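Local coordinates for exoglucanase A (Cellulomonas fimi, PDB 7CBD), which hydrolyses 1,4-beta-glucosidic linkages of cellulose with inversion of anomeric configuration, releasing cellobiose from the non-reducing ends of the chains, at residues T237-E241 with F268-D272; V230-T236 with L293-N299. All blocks are in the same frame, centred on the assembly; numbering follows the deposited sequence.

Contact 1 (T237-E241 with F268-D272); sequences TPLEE and FDEID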
ATOM      1  N   THR A 237       8.466   3.649  -0.051  1.00  5.84           N
ATOM      2  CA  THR A 237       9.692   3.389   0.688  1.00  6.05           C
ATOM      3  C   THR A 237      10.295   2.070   0.213  1.00  6.28           C
ATOM      4  O   THR A 237       9.568   1.075   0.093  1.00  6.01           O
ATOM      5  CB  THR A 237       9.373   3.341   2.173  1.00  6.12           C
ATOM      6  OG1 THR A 237       8.834   4.612   2.555  1.00  7.65           O
ATOM      7  CG2 THR A 237      10.626   3.049   2.983  1.00  8.07           C
ATOM      8  N   PRO A 238      11.592   2.025  -0.104  1.00  6.13           N
ATOM      9  CA  PRO A 238      12.141   0.831  -0.759  1.00  7.02           C
ATOM     10  C   PRO A 238      12.039  -0.416   0.096  1.00  7.75           C
ATOM     11  O   PRO A 238      12.031  -0.364   1.328  1.00  7.28           O
ATOM     12  CB  PRO A 238      13.611   1.190  -1.022  1.00  7.98           C
ATOM     13  CG  PRO A 238      13.884   2.391  -0.216  1.00  9.57           C
ATOM     14  CD  PRO A 238      12.580   3.111  -0.024  1.00  6.48           C
ATOM     15  N   LEU A 239      11.978  -1.551  -0.594  1.00  7.58           N
ATOM     16  CA  LEU A 239      12.044  -2.839   0.076  1.00  7.99           C
ATOM     17  C   LEU A 239      13.356  -2.974   0.840  1.00  8.42           C
ATOM     18  O   LEU A 239      13.372  -3.338   2.022  1.00  8.57           O
ATOM     19  CB  LEU A 239      11.892  -3.946  -0.968  1.00  8.79           C
ATOM     20  CG  LEU A 239      11.773  -5.368  -0.431  1.00  8.70           C
ATOM     21  CD1 LEU A 239      10.515  -5.512   0.436  1.00  8.82           C
ATOM     22  CD2 LEU A 239      11.767  -6.365  -1.571  1.00  9.97           C
ATOM     23  N   GLU A 240      14.470  -2.686   0.169  1.00  9.88           N
ATOM     24  CA  GLU A 240      15.792  -2.680   0.776  1.00 10.11           C
ATOM     25  C   GLU A 240      16.579  -1.498   0.235  1.00  9.01           C
ATOM     26  O   GLU A 240      16.404  -1.091  -0.919  1.00  9.65           O
ATOM     27  CB  GLU A 240      16.583  -3.960   0.462  1.00 14.21           C
ATOM     28  CG  GLU A 240      16.104  -5.181   1.222  1.00 17.96           C
ATOM     29  CD  GLU A 240      17.132  -6.292   1.250  1.00 21.86           C
ATOM     30  OE1 GLU A 240      17.361  -6.906   0.191  1.00 22.19           O
ATOM     31  OE2 GLU A 240      17.706  -6.551   2.333  1.00 23.38           O
ATOM     32  N   GLU A 241      17.442  -0.943   1.088  1.00  8.27           N
ATOM     33  CA  GLU A 241      18.452   0.005   0.642  1.00  8.31           C
ATOM     34  C   GLU A 241      19.751  -0.770   0.468  1.00  9.23           C
ATOM     35  O   GLU A 241      20.450  -1.030   1.457  1.00 11.33           O
ATOM     36  CB  GLU A 241      18.625   1.135   1.659  1.00  8.10           C
ATOM     37  CG  GLU A 241      17.548   2.214   1.571  1.00  7.75           C
ATOM     38  CD  GLU A 241      17.661   3.082   0.325  1.00  8.02           C
ATOM     39  OE1 GLU A 241      18.602   2.888  -0.478  1.00  8.60           O
ATOM     40  OE2 GLU A 241      16.801   3.967   0.143  1.00  7.94           O
ATOM     41  N   PHE A 268      15.617   2.138   7.435  1.00  6.57           N
ATOM     42  CA  PHE A 268      15.794   2.745   6.123  1.00  6.55           C
ATOM     43  C   PHE A 268      14.944   2.080   5.049  1.00  6.36           C
ATOM     44  O   PHE A 268      14.879   2.585   3.922  1.00  6.76           O
ATOM     45  CB  PHE A 268      17.250   2.610   5.658  1.00  7.21           C
ATOM     46  CG  PHE A 268      18.263   3.403   6.453  1.00  7.78           C
ATOM     47  CD1 PHE A 268      17.909   4.240   7.503  1.00  7.72           C
ATOM     48  CD2 PHE A 268      19.603   3.303   6.109  1.00  9.11           C
ATOM     49  CE1 PHE A 268      18.884   4.957   8.192  1.00  7.99           C
ATOM     50  CE2 PHE A 268      20.572   4.016   6.785  1.00  8.92           C
ATOM     51  CZ  PHE A 268      20.216   4.841   7.831  1.00  9.14           C
ATOM     52  N   ASP A 269      14.325   0.944   5.345  1.00  6.61           N
ATOM     53  CA  ASP A 269      13.610   0.198   4.318  1.00  5.86           C
ATOM     54  C   ASP A 269      12.577  -0.696   4.983  1.00  5.69           C
ATOM     55  O   ASP A 269      12.515  -0.801   6.209  1.00  6.18           O
ATOM     56  CB  ASP A 269      14.573  -0.588   3.413  1.00  6.93           C
ATOM     57  CG  ASP A 269      15.464  -1.547   4.180  1.00  8.09           C
ATOM     58  OD1 ASP A 269      14.947  -2.252   5.064  1.00  9.35           O
ATOM     59  OD2 ASP A 269      16.679  -1.614   3.875  1.00 10.00           O
ATOM     60  N   GLU A 270      11.762  -1.337   4.149  1.00  5.73           N
ATOM     61  CA  GLU A 270      10.601  -2.053   4.657  1.00  5.32           C
ATOM     62  C   GLU A 270      10.934  -3.452   5.146  1.00  5.46           C
ATOM     63  O   GLU A 270      10.213  -3.979   5.997  1.00  6.18           O
ATOM     64  CB  GLU A 270       9.482  -2.065   3.612  1.00  5.39           C
ATOM     65  CG  GLU A 270       8.927  -0.667   3.320  1.00  6.20           C
ATOM     66  CD  GLU A 270       8.353   0.005   4.561  1.00  5.44           C
ATOM     67  OE1 GLU A 270       7.247  -0.380   4.989  1.00  6.58           O
ATOM     68  OE2 GLU A 270       9.011   0.911   5.121  1.00  7.20           O
ATOM     69  N   ILE A 271      12.007  -4.065   4.641  1.00  5.72           N
ATOM     70  CA  ILE A 271      12.478  -5.310   5.244  1.00  6.51           C
ATOM     71  C   ILE A 271      12.835  -5.075   6.706  1.00  6.73           C
ATOM     72  O   ILE A 271      12.408  -5.816   7.599  1.00  6.90           O
ATOM     73  CB  ILE A 271      13.660  -5.893   4.446  1.00  7.92           C
ATOM     74  CG1 ILE A 271      13.181  -6.446   3.096  1.00  8.49           C
ATOM     75  CG2 ILE A 271      14.386  -6.972   5.253  1.00  8.70           C
ATOM     76  CD1 ILE A 271      12.133  -7.528   3.202  1.00  9.45           C
ATOM     77  N   ASP A 272      13.607  -4.025   6.974  1.00  6.94           N
ATOM     78  CA  ASP A 272      13.981  -3.749   8.354  1.00  7.52           C
ATOM     79  C   ASP A 272      12.772  -3.331   9.180  1.00  6.88           C
ATOM     80  O   ASP A 272      12.654  -3.705  10.352  1.00  7.55           O
ATOM     81  CB  ASP A 272      15.090  -2.700   8.394  1.00  9.58           C
ATOM     82  CG  ASP A 272      16.383  -3.196   7.756  1.00 12.04           C
ATOM     83  OD1 ASP A 272      16.529  -4.421   7.567  1.00 14.79           O
ATOM     84  OD2 ASP A 272      17.257  -2.366   7.436  1.00 13.84           O
TER
HETATM   85  O   HOH W   1      17.250  -4.836   4.745  1.00 19.00           O
HETATM   86  O   HOH W   2      15.548   4.700   2.312  1.00  7.62           O
HETATM   87  O   HOH W   3      19.531  -2.872   3.337  1.00 14.26           O

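Contact 2 (V230-T236 with L293-N299); sequences VSDVANT and LVDTSRN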
ATOM      1  N   VAL A 230       0.377  -5.224   7.158  1.00  5.05           N
ATOM      2  CA  VAL A 230       0.872  -4.869   5.829  1.00  4.96           C
ATOM      3  C   VAL A 230       1.483  -3.471   5.858  1.00  4.72           C
ATOM      4  O   VAL A 230       0.873  -2.527   6.379  1.00  5.60           O
ATOM      5  CB  VAL A 230      -0.218  -5.006   4.739  1.00  4.64           C
ATOM      6  CG1 VAL A 230      -1.484  -4.235   5.091  1.00  6.15           C
ATOM      7  CG2 VAL A 230       0.319  -4.608   3.372  1.00  5.67           C
ATOM      8  N   SER A 231       2.696  -3.349   5.318  1.00  4.39           N
ATOM      9  CA  SER A 231       3.396  -2.074   5.268  1.00  4.31           C
ATOM     10  C   SER A 231       3.518  -1.563   3.836  1.00  3.87           C
ATOM     11  O   SER A 231       3.370  -2.313   2.863  1.00  4.78           O
ATOM     12  CB  SER A 231       4.785  -2.161   5.917  1.00  5.24           C
ATOM     13  OG  SER A 231       5.767  -2.615   4.999  1.00  6.14           O
ATOM     14  N   ASP A 232       3.777  -0.260   3.731  1.00  3.83           N
ATOM     15  CA  ASP A 232       4.097   0.428   2.487  1.00  4.68           C
ATOM     16  C   ASP A 232       2.898   0.563   1.562  1.00  5.11           C
ATOM     17  O   ASP A 232       3.091   0.884   0.373  1.00  5.53           O
ATOM     18  CB  ASP A 232       5.262  -0.247   1.738  1.00  5.76           C
ATOM     19  CG  ASP A 232       6.307   0.727   1.212  1.00  5.56           C
ATOM     20  OD1 ASP A 232       6.300   1.924   1.569  1.00  6.49           O
ATOM     21  OD2 ASP A 232       7.180   0.247   0.445  1.00  6.44           O
ATOM     22  N   VAL A 233       1.662   0.341   2.042  1.00  5.34           N
ATOM     23  CA  VAL A 233       0.563   0.420   1.083  1.00  6.35           C
ATOM     24  C   VAL A 233       0.427   1.822   0.516  1.00  5.21           C
ATOM     25  O   VAL A 233       0.432   2.836   1.233  1.00  5.88           O
ATOM     26  CB  VAL A 233      -0.750  -0.302   1.454  1.00 12.92           C
ATOM     27  CG1 VAL A 233      -0.680  -1.169   2.712  1.00  9.12           C
ATOM     28  CG2 VAL A 233      -1.951   0.574   1.315  1.00 11.70           C
ATOM     29  N   ALA A 234       0.386   1.879  -0.803  1.00  5.58           N
ATOM     30  CA  ALA A 234       0.306   3.108  -1.574  1.00  6.52           C
ATOM     31  C   ALA A 234       1.495   4.027  -1.359  1.00  6.64           C
ATOM     32  O   ALA A 234       1.440   5.187  -1.760  1.00  9.08           O
ATOM     33  CB  ALA A 234      -1.014   3.854  -1.350  1.00  6.64           C
ATOM     34  N   ASN A 235       2.576   3.538  -0.759  1.00  5.05           N
ATOM     35  CA  ASN A 235       3.785   4.319  -0.549  1.00  5.08           C
ATOM     36  C   ASN A 235       4.904   3.770  -1.420  1.00  5.79           C
ATOM     37  O   ASN A 235       4.701   2.872  -2.245  1.00  5.91           O
ATOM     38  CB  ASN A 235       4.153   4.386   0.942  1.00  7.01           C
ATOM     39  CG  ASN A 235       4.856   5.690   1.312  1.00  6.39           C
ATOM     40  OD1 ASN A 235       6.057   5.846   1.088  1.00  7.45           O
ATOM     41  ND2 ASN A 235       4.106   6.638   1.855  1.00  6.62           N
ATOM     42  N   THR A 236       6.091   4.349  -1.255  1.00  5.47           N
ATOM     43  CA  THR A 236       7.219   4.068  -2.126  1.00  5.28           C
ATOM     44  C   THR A 236       8.500   3.747  -1.372  1.00  5.51           C
ATOM     45  O   THR A 236       9.536   3.563  -2.014  1.00  6.54           O
ATOM     46  CB  THR A 236       7.472   5.237  -3.092  1.00  6.48           C
ATOM     47  OG1 THR A 236       7.733   6.430  -2.343  1.00  6.84           O
ATOM     48  CG2 THR A 236       6.265   5.467  -3.985  1.00  7.31           C
ATOM     49  N   LEU A 293       3.109  -8.401   5.328  1.00  5.22           N
ATOM     50  CA  LEU A 293       3.092  -8.151   3.896  1.00  5.18           C
ATOM     51  C   LEU A 293       3.767  -6.814   3.626  1.00  4.48           C
ATOM     52  O   LEU A 293       3.698  -5.906   4.455  1.00  5.77           O
ATOM     53  CB  LEU A 293       1.661  -8.043   3.357  1.00  6.40           C
ATOM     54  CG  LEU A 293       0.719  -9.219   3.585  1.00  5.65           C
ATOM     55  CD1 LEU A 293      -0.677  -8.847   3.130  1.00  6.86           C
ATOM     56  CD2 LEU A 293       1.208 -10.456   2.837  1.00  7.60           C
ATOM     57  N   VAL A 294       4.416  -6.687   2.466  1.00  4.61           N
ATOM     58  CA  VAL A 294       4.863  -5.393   1.961  1.00  5.09           C
ATOM     59  C   VAL A 294       4.191  -5.152   0.617  1.00  4.51           C
ATOM     60  O   VAL A 294       4.214  -6.030  -0.252  1.00  5.34           O
ATOM     61  CB  VAL A 294       6.396  -5.299   1.819  1.00  6.62           C
ATOM     62  CG1 VAL A 294       6.785  -3.918   1.297  1.00  6.65           C
ATOM     63  CG2 VAL A 294       7.081  -5.557   3.136  1.00  6.65           C
ATOM     64  N   ASP A 295       3.592  -3.968   0.456  1.00  4.84           N
ATOM     65  CA  ASP A 295       3.102  -3.500  -0.834  1.00  4.67           C
ATOM     66  C   ASP A 295       4.308  -3.056  -1.650  1.00  4.91           C
ATOM     67  O   ASP A 295       4.900  -2.007  -1.370  1.00  5.49           O
ATOM     68  CB  ASP A 295       2.149  -2.327  -0.621  1.00  4.04           C
ATOM     69  CG  ASP A 295       1.524  -1.827  -1.916  1.00  4.73           C
ATOM     70  OD1 ASP A 295       1.859  -2.357  -2.996  1.00  5.03           O
ATOM     71  OD2 ASP A 295       0.679  -0.911  -1.856  1.00  5.61           O
ATOM     72  N   THR A 296       4.678  -3.860  -2.649  1.00  5.44           N
ATOM     73  CA  THR A 296       5.838  -3.605  -3.500  1.00  4.60           C
ATOM     74  C   THR A 296       5.454  -2.968  -4.835  1.00  5.26           C
ATOM     75  O   THR A 296       6.267  -2.939  -5.770  1.00  6.04           O
ATOM     76  CB  THR A 296       6.617  -4.904  -3.725  1.00  6.00           C
ATOM     77  OG1 THR A 296       5.732  -5.898  -4.254  1.00  6.21           O
ATOM     78  CG2 THR A 296       7.207  -5.412  -2.419  1.00  6.91           C
ATOM     79  N   SER A 297       4.243  -2.415  -4.924  1.00  5.15           N
ATOM     80  CA  SER A 297       3.736  -1.902  -6.192  1.00  5.05           C
ATOM     81  C   SER A 297       4.605  -0.791  -6.768  1.00  5.10           C
ATOM     82  O   SER A 297       4.755  -0.697  -7.994  1.00  6.57           O
ATOM     83  CB  SER A 297       2.306  -1.407  -6.011  1.00  5.64           C
ATOM     84  OG  SER A 297       2.187  -0.500  -4.925  1.00  5.89           O
ATOM     85  N   ARG A 298       5.142   0.090  -5.914  1.00  5.52           N
ATOM     86  CA  ARG A 298       5.775   1.303  -6.419  1.00  5.91           C
ATOM     87  C   ARG A 298       7.037   1.669  -5.649  1.00  5.24           C
ATOM     88  O   ARG A 298       7.414   2.847  -5.604  1.00  6.11           O
ATOM     89  CB  ARG A 298       4.787   2.482  -6.450  1.00  6.36           C
ATOM     90  CG  ARG A 298       3.545   2.206  -7.292  1.00  6.93           C
ATOM     91  CD  ARG A 298       2.624   3.407  -7.392  1.00  7.23           C
ATOM     92  NE  ARG A 298       2.164   3.811  -6.064  1.00  6.99           N
ATOM     93  CZ  ARG A 298       1.353   4.839  -5.828  1.00  7.18           C
ATOM     94  NH1 ARG A 298       0.910   5.591  -6.835  1.00  8.24           N
ATOM     95  NH2 ARG A 298       0.998   5.131  -4.578  1.00  8.55           N
ATOM     96  N   ASN A 299       7.728   0.682  -5.070  1.00  5.20           N
ATOM     97  CA  ASN A 299       8.874   0.943  -4.204  1.00  5.66           C
ATOM     98  C   ASN A 299      10.200   0.464  -4.794  1.00  5.74           C
ATOM     99  O   ASN A 299      11.175   0.311  -4.055  1.00  6.52           O
ATOM    100  CB  ASN A 299       8.662   0.388  -2.789  1.00  5.84           C
ATOM    101  CG  ASN A 299       8.609  -1.129  -2.743  1.00  6.46           C
ATOM    102  OD1 ASN A 299       8.749  -1.804  -3.758  1.00  6.62           O
ATOM    103  ND2 ASN A 299       8.396  -1.672  -1.546  1.00  8.27           N
TER
HETATM  104  O   HOH W   4       2.480   2.117  -3.790  1.00  5.92           O
HETATM  105  O   HOH W   5       5.205   0.198  -3.005  1.00  6.13           O

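Contact 1 (T237-E241 with F268-D272)
D269 and the backbone of P238-E241 meet at an N-cap: D269 sits just ahead of helix 270-283 in the glycosyl hydrolase family 6 catalytic domain, and the loop after strand 228-231 lies against this helix start. Two amides of the first turn donate hydrogen bonds to loop carbonyls, E270 N to P238 O at 3.0 Å and I271 N to L239 O at 3.0 Å, the latter nearly straight (165°); both donors lie in the carbonyl plane of their acceptor. The D269 carboxylate serves both sides. Its OD1 caps the helix by accepting from D272 N at 2.9 Å, while OD2 takes E241 N at 3.0 Å on its anti side, tilted from the carboxylate plane. A chi1 of 57° sets CG between the backbone N and the carbonyl carbon, turning OD2 to the loop and OD1 to the helix; D269 CB itself lies 3.3 Å from P238 O and from L239 O. Beside these polar bonds, CG1 of I271 packs on CG of E240 at 3.7 Å, and I271 CD1 on L239 CD1. CG2 of T237 touches the E270 carboxylate, whose OE2 is bonded to S196; T237 OG1 turns to H195. Further out, E241 bends at chi2 (-71°), and its carboxylate is held by the amides of V325 and D326. One water donates to E241 OE2 at 2.6 Å and to F268 O at 2.7 Å.

Contact 2 (V230-T236 with L293-N299)
S231 pairs with V294 and V230 with L293 in parallel strands; D295 N donates to S231 O at 2.9 Å (175°), and S231 N bonds L293 O. The D295 side chain carries much of the rest of the contact. Its CB lies 3.5 Å from D232 O and 3.6 Å from V233 CA, at the type II turn D232-N235. With CG anti to the backbone N (chi1 -177°), the carboxylate reaches the turn, D295 OD2 meeting V233 CA and accepting from A234 N at 3.0 Å, on its anti side and 31° out of plane; K365 N also bonds OD2. D295 OD1 accepts S297 N at 3.1 Å, an Asx turn, and S297 OG at 2.7 Å, both from above the carboxylate plane, on the same face. The aspartate thus fixes the turn and its own following loop together. R298 NH2 makes a weak bond to A234 O and a salt bridge to D371, a predicted active-site residue; N299 ND2 meets D232 OD2 at 3.0 Å. Strands 228-231 and 291-295 lie between strands 187-192 and 358-362; V230 and L293 point to one sheet face, S231 and V294 to the other, against helix 270-283.

Overall arrangement
Along the chain the order is 230-236, 237-241, 268-272, 293-299, so contact 1 is nested within the loop closed by contact 2, and 230-236 runs straight into 237-241. Their centres lie 10 Å apart; contact 1 is about 14 Å from the chain centre and contact 2 about 4 Å. Helix 270-283 leads into strand 291-295; strand, helix and parallel neighbouring strand make a beta-alpha-beta crossover. The two contacts meet where E270 OE1 approaches S231 OG at 2.7 Å, a probable hydrogen bond. Contact 2 reaches the predicted active-site residue D371 through R298, whereas contact 1 joins the loop that follows strand 228-231 to the start of the crossover helix.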